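Local coordinates for protein aspartate-semialdehyde dehydrogenase (Vibrio cholerae, PDB 2QZ9) that catalyses the NADPH-dependent reductive dephosphorylation of L-aspartyl-4-phosphate to L-aspartate-semialdehyde, a step shared by lysine, methionine and threonine biosynthesis, at residues 15-20 against 42-47; 166-171 against 240-245. All blocks are in the same frame, centred on the assembly; numbering follows the deposited sequence.

Interaction 1. Residues 15-20 against 42-47; sequences VGETML and EGKTYR
In the Rossmann-type nucleotide-binding domain, Glu-17 and Leu-20 on the first helix of the fold, 14-25, meet Tyr-46 on 45-48, an outermost strand of the sheet. The helix belongs to the beta-alpha-beta crossover joining strands 4-9 and 30-37, and Val-15 in its first turn is one of four neighbouring residues predicted to bind NADP(+). Segments 15-20 and 45-47 run roughly the same way, their axes 33° apart and 10.3 Å at closest approach, a gap bridged by side chains. Two layers do the work, one polar and one apolar. In the polar layer the Tyr-46 OH donates to Glu-17 OE1, modelled at 2.3 Å; the bond is very short and its exact length is doubtful. Glu-17 gets there because its chain is extended beyond CG, crossing the tyrosine at about a right angle with carboxylate and ring planes 59° apart. Its OE1 lies at the ring edge, while its CG comes 3.6 Å from Tyr-46 CE2. The exposed Lys-44 completes a triangle: NZ donates to Tyr-46 OH at 3.0 Å and forms a long salt bridge to Glu-17 OE1. One turn along, Leu-20 points its CB toward the strand and also touches Leu-33 and Leu-35 of strand 30-37. With CG opposite the backbone N (chi1 -176°), its two methyls reach successive strand residues: CD1 packs 3.9 Å from Tyr-46 CB, and CD2 lies 3.4 Å from the backbone O of Arg-47.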
loop_
_atom_site.group_PDB
_atom_site.type_symbol
_atom_site.label_atom_id
_atom_site.label_comp_id
_atom_site.label_asym_id
_atom_site.label_seq_id
_atom_site.Cartn_x
_atom_site.Cartn_y
_atom_site.Cartn_z
ATOM N N VAL A 15 12.312 -15.361 14.343
ATOM C CA VAL A 15 12.099 -14.584 15.568
ATOM C C VAL A 15 12.869 -15.155 16.767
ATOM O O VAL A 15 13.439 -14.403 17.524
ATOM C CB VAL A 15 10.604 -14.398 15.932
ATOM C CG1 VAL A 15 10.470 -13.721 17.318
ATOM C CG2 VAL A 15 9.879 -13.574 14.853
ATOM N N GLY A 16 12.860 -16.478 16.937
ATOM C CA GLY A 16 13.648 -17.114 17.996
ATOM C C GLY A 16 15.121 -16.765 17.840
ATOM O O GLY A 16 15.771 -16.403 18.815
ATOM N N GLU A 17 15.636 -16.843 16.607
ATOM C CA GLU A 17 17.045 -16.517 16.336
ATOM C C GLU A 17 17.356 -15.061 16.647
ATOM O O GLU A 17 18.409 -14.753 17.204
ATOM C CB GLU A 17 17.458 -16.881 14.896
ATOM C CG GLU A 17 17.676 -18.379 14.682
ATOM C CD GLU A 17 17.984 -18.764 13.218
ATOM O OE1 GLU A 17 18.177 -19.979 12.954
ATOM O OE2 GLU A 17 18.014 -17.869 12.325
ATOM N N THR A 18 16.425 -14.172 16.299
ATOM C CA THR A 18 16.557 -12.744 16.587
ATOM C C THR A 18 16.438 -12.424 18.076
ATOM O O THR A 18 17.095 -11.513 18.550
ATOM C CB THR A 18 15.522 -11.909 15.796
ATOM O OG1 THR A 18 15.715 -12.126 14.396
ATOM C CG2 THR A 18 15.659 -10.439 16.088
ATOM N N MET A 19 15.584 -13.146 18.800
ATOM C CA MET A 19 15.474 -12.983 20.259
ATOM C C MET A 19 16.833 -13.216 20.931
ATOM O O MET A 19 17.219 -12.460 21.810
ATOM C CB MET A 19 14.443 -13.937 20.850
ATOM C CG MET A 19 13.019 -13.393 20.912
ATOM S SD MET A 19 11.856 -14.738 21.126
ATOM C CE MET A 19 10.274 -13.886 21.080
ATOM N N LEU A 20 17.532 -14.270 20.510
ATOM C CA LEU A 20 18.905 -14.529 20.951
ATOM C C LEU A 20 19.815 -13.319 20.648
ATOM O O LEU A 20 20.461 -12.800 21.560
ATOM C CB LEU A 20 19.457 -15.821 20.316
ATOM C CG LEU A 20 20.865 -16.321 20.718
ATOM C CD1 LEU A 20 20.946 -17.835 20.715
ATOM C CD2 LEU A 20 21.963 -15.736 19.811
ATOM N N GLU A 42 16.842 -30.448 17.206
ATOM C CA GLU A 42 17.739 -30.845 18.293
ATOM C C GLU A 42 19.179 -31.069 17.813
ATOM O O GLU A 42 19.410 -31.766 16.819
ATOM C CB GLU A 42 17.198 -32.103 18.984
ATOM C CG GLU A 42 18.136 -32.724 20.001
ATOM C CD GLU A 42 17.404 -33.469 21.095
ATOM O OE1 GLU A 42 17.604 -33.122 22.285
ATOM O OE2 GLU A 42 16.624 -34.392 20.765
ATOM N N GLY A 43 20.135 -30.469 18.522
ATOM C CA GLY A 43 21.556 -30.626 18.196
ATOM C C GLY A 43 22.152 -29.478 17.401
ATOM O O GLY A 43 23.380 -29.340 17.322
ATOM N N LYS A 44 21.283 -28.660 16.798
ATOM C CA LYS A 44 21.705 -27.429 16.144
ATOM C C LYS A 44 22.407 -26.558 17.183
ATOM O O LYS A 44 22.116 -26.655 18.380
ATOM C CB LYS A 44 20.517 -26.689 15.522
ATOM C CG LYS A 44 20.792 -26.223 14.090
ATOM C CD LYS A 44 20.319 -24.795 13.798
ATOM C CE LYS A 44 21.100 -24.213 12.614
ATOM N NZ LYS A 44 20.639 -22.856 12.197
ATOM N N THR A 45 23.352 -25.743 16.721
ATOM C CA THR A 45 24.157 -24.898 17.595
ATOM C C THR A 45 23.997 -23.416 17.258
ATOM O O THR A 45 23.833 -23.048 16.090
ATOM C CB THR A 45 25.662 -25.258 17.500
ATOM O OG1 THR A 45 26.088 -25.155 16.136
ATOM C CG2 THR A 45 25.928 -26.675 18.026
ATOM N N TYR A 46 24.055 -22.584 18.293
ATOM C CA TYR A 46 24.051 -21.129 18.171
ATOM C C TYR A 46 25.043 -20.583 19.185
ATOM O O TYR A 46 25.306 -21.232 20.207
ATOM C CB TYR A 46 22.649 -20.559 18.449
ATOM C CG TYR A 46 21.633 -20.867 17.369
ATOM C CD1 TYR A 46 20.807 -21.976 17.461
ATOM C CD2 TYR A 46 21.514 -20.044 16.242
ATOM C CE1 TYR A 46 19.885 -22.261 16.460
ATOM C CE2 TYR A 46 20.603 -20.314 15.243
ATOM C CZ TYR A 46 19.785 -21.418 15.354
ATOM O OH TYR A 46 18.881 -21.690 14.347
ATOM N N ARG A 47 25.576 -19.391 18.918
ATOM C CA ARG A 47 26.518 -18.755 19.826
ATOM C C ARG A 47 25.828 -17.683 20.642
ATOM O O ARG A 47 25.173 -16.797 20.094
ATOM C CB ARG A 47 27.702 -18.126 19.069
ATOM C CG ARG A 47 28.113 -18.825 17.771
ATOM C CD ARG A 47 29.255 -19.827 17.962
ATOM N NE ARG A 47 30.527 -19.168 18.267
ATOM C CZ ARG A 47 31.199 -19.326 19.404
ATOM N NH1 ARG A 47 30.728 -20.133 20.354
ATOM N NH2 ARG A 47 32.350 -18.682 19.592
#

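Interaction 2. Residues 166-171 against 240-245; sequences AGIDEL and VFYGHA
Leu-171 and Ile-168, one helical turn apart, approach the Phe-241 ring from different sides. Leu-171 comes over a face: its CD2 sits 3.8 Å from the ring centroid and 22° off the normal, a CH-pi contact displaced toward the rim. The backbone O of Ile-168 lies at the edge, in the ring plane, 3.8 Å from Phe-241 CE2. Its CG2 meets CD2 of the same ring obliquely at 4.0 Å, from the side of the ring plane opposite Leu-171 CD2. The isoleucine is forked between two aromatics. While CG2 serves the phenylalanine, the other branch, extended at chi2 (-177°), carries CD1 to within 3.8 Å of Tyr-242 CE1, the two side chains crossing at about a right angle. This packing joins helix 165-179 of the dimerisation domain to the loop leading into strand 244-252, whose first residue, His-244, is the predicted proton acceptor and touches the catalytic Cys-131. Near the subunit interface the Phe-241 ring also meets Phe-195 of the second subunit, their planes about 40° apart, and Leu-171 packs on that same phenylalanine. Within the loop, Tyr-242 lays one ring face over Phe-241 CB, which lies 3.6 Å above the tyrosine plane.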
loop_
_atom_site.group_PDB
_atom_site.type_symbol
_atom_site.label_atom_id
_atom_site.label_comp_id
_atom_site.label_asym_id
_atom_site.label_seq_id
_atom_site.Cartn_x
_atom_site.Cartn_y
_atom_site.Cartn_z
ATOM N N ALA A 166 8.545 -19.698 4.301
ATOM C CA ALA A 166 7.697 -20.127 3.190
ATOM C C ALA A 166 7.205 -18.952 2.324
ATOM O O ALA A 166 6.890 -19.136 1.145
ATOM C CB ALA A 166 6.522 -20.936 3.708
ATOM N N GLY A 167 7.135 -17.757 2.917
ATOM C CA GLY A 167 6.768 -16.538 2.192
ATOM C C GLY A 167 7.952 -15.912 1.467
ATOM O O GLY A 167 7.846 -15.564 0.290
ATOM N N ILE A 168 9.065 -15.774 2.186
ATOM C CA ILE A 168 10.344 -15.292 1.654
ATOM C C ILE A 168 10.827 -16.094 0.433
ATOM O O ILE A 168 11.252 -15.520 -0.587
ATOM C CB ILE A 168 11.444 -15.319 2.757
ATOM C CG1 ILE A 168 11.068 -14.396 3.920
ATOM C CG2 ILE A 168 12.818 -14.951 2.187
ATOM C CD1 ILE A 168 12.111 -14.300 5.025
ATOM N N ASP A 169 10.754 -17.420 0.544
ATOM C CA ASP A 169 11.190 -18.302 -0.524
ATOM C C ASP A 169 10.240 -18.209 -1.695
ATOM O O ASP A 169 10.650 -18.385 -2.845
ATOM C CB ASP A 169 11.267 -19.749 -0.034
ATOM C CG ASP A 169 12.359 -19.962 1.008
ATOM O OD1 ASP A 169 12.211 -20.911 1.817
ATOM O OD2 ASP A 169 13.351 -19.189 1.023
ATOM N N GLU A 170 8.969 -17.938 -1.410
ATOM C CA GLU A 170 7.998 -17.772 -2.479
ATOM C C GLU A 170 8.289 -16.502 -3.260
ATOM O O GLU A 170 8.230 -16.518 -4.490
ATOM C CB GLU A 170 6.566 -17.790 -1.967
ATOM C CG GLU A 170 5.559 -17.903 -3.081
ATOM C CD GLU A 170 4.404 -18.808 -2.745
ATOM O OE1 GLU A 170 4.644 -19.923 -2.227
ATOM O OE2 GLU A 170 3.252 -18.417 -3.023
ATOM N N LEU A 171 8.629 -15.424 -2.551
ATOM C CA LEU A 171 8.985 -14.163 -3.197
ATOM C C LEU A 171 10.246 -14.299 -4.046
ATOM O O LEU A 171 10.195 -14.049 -5.246
ATOM C CB LEU A 171 9.137 -13.007 -2.190
ATOM C CG LEU A 171 9.522 -11.638 -2.787
ATOM C CD1 LEU A 171 8.555 -11.180 -3.898
ATOM C CD2 LEU A 171 9.656 -10.572 -1.709
ATOM N N VAL A 240 8.101 -7.211 -0.650
ATOM C CA VAL A 240 9.199 -6.719 0.168
ATOM C C VAL A 240 9.625 -7.875 1.082
ATOM O O VAL A 240 8.789 -8.702 1.445
ATOM C CB VAL A 240 8.739 -5.496 1.004
ATOM C CG1 VAL A 240 9.837 -5.000 1.926
ATOM C CG2 VAL A 240 8.260 -4.368 0.069
ATOM N N PHE A 241 10.912 -7.933 1.435
ATOM C CA PHE A 241 11.434 -9.039 2.239
ATOM C C PHE A 241 11.168 -8.836 3.718
ATOM O O PHE A 241 10.409 -9.612 4.304
ATOM C CB PHE A 241 12.924 -9.325 1.944
ATOM C CG PHE A 241 13.144 -10.066 0.648
ATOM C CD1 PHE A 241 13.847 -9.482 -0.394
ATOM C CD2 PHE A 241 12.613 -11.341 0.463
ATOM C CE1 PHE A 241 14.029 -10.157 -1.604
ATOM C CE2 PHE A 241 12.789 -12.027 -0.739
ATOM C CZ PHE A 241 13.502 -11.428 -1.780
ATOM N N TYR A 242 11.765 -7.784 4.288
ATOM C CA TYR A 242 11.663 -7.454 5.711
ATOM C C TYR A 242 11.103 -6.046 5.936
ATOM O O TYR A 242 11.251 -5.164 5.078
ATOM C CB TYR A 242 13.040 -7.587 6.384
ATOM C CG TYR A 242 13.810 -8.798 5.884
ATOM C CD1 TYR A 242 13.490 -10.085 6.328
ATOM C CD2 TYR A 242 14.831 -8.656 4.945
ATOM C CE1 TYR A 242 14.184 -11.204 5.855
ATOM C CE2 TYR A 242 15.534 -9.762 4.470
ATOM C CZ TYR A 242 15.200 -11.031 4.927
ATOM O OH TYR A 242 15.893 -12.121 4.456
ATOM N N GLY A 243 10.469 -5.849 7.092
ATOM C CA GLY A 243 9.855 -4.571 7.467
ATOM C C GLY A 243 8.398 -4.444 7.033
ATOM O O GLY A 243 8.020 -4.895 5.960
ATOM N N HIS A 244 7.571 -3.825 7.872
ATOM C CA HIS A 244 6.217 -3.459 7.455
ATOM C C HIS A 244 6.109 -1.954 7.447
ATOM O O HIS A 244 6.752 -1.288 8.235
ATOM C CB HIS A 244 5.146 -4.025 8.387
ATOM C CG HIS A 244 5.066 -5.516 8.386
ATOM N ND1 HIS A 244 4.476 -6.229 9.413
ATOM C CD2 HIS A 244 5.503 -6.431 7.495
ATOM C CE1 HIS A 244 4.542 -7.520 9.141
ATOM N NE2 HIS A 244 5.165 -7.669 7.986
ATOM N N ALA A 245 5.287 -1.436 6.544
ATOM C CA ALA A 245 4.991 -0.018 6.489
ATOM C C ALA A 245 3.480 0.154 6.590
ATOM O O ALA A 245 2.725 -0.725 6.184
ATOM C CB ALA A 245 5.512 0.570 5.194
#

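From the N terminus, the chain makes strand 4-9 and helix 14-25, then strand 30-37, and interaction 1 closes a short loop when strand 45-48 returns to that helix, with 21 residues between its segments. The other strands of the first sheet, helix 131-147 and strand 149-158 follow before interaction 2 opens at helix 165-179; it closes a longer loop of 68 residues at 240-245. The two are in series, neither nested nor crossing. The centres of interactions 1 and 2 are 21 Å apart and their nearest atoms about 9 Å. Interaction 1 ties helix to sheet edge within the NAD-binding domain, whereas interaction 2 joins helix and pre-strand loop in the dimerisation domain, beside the second subunit.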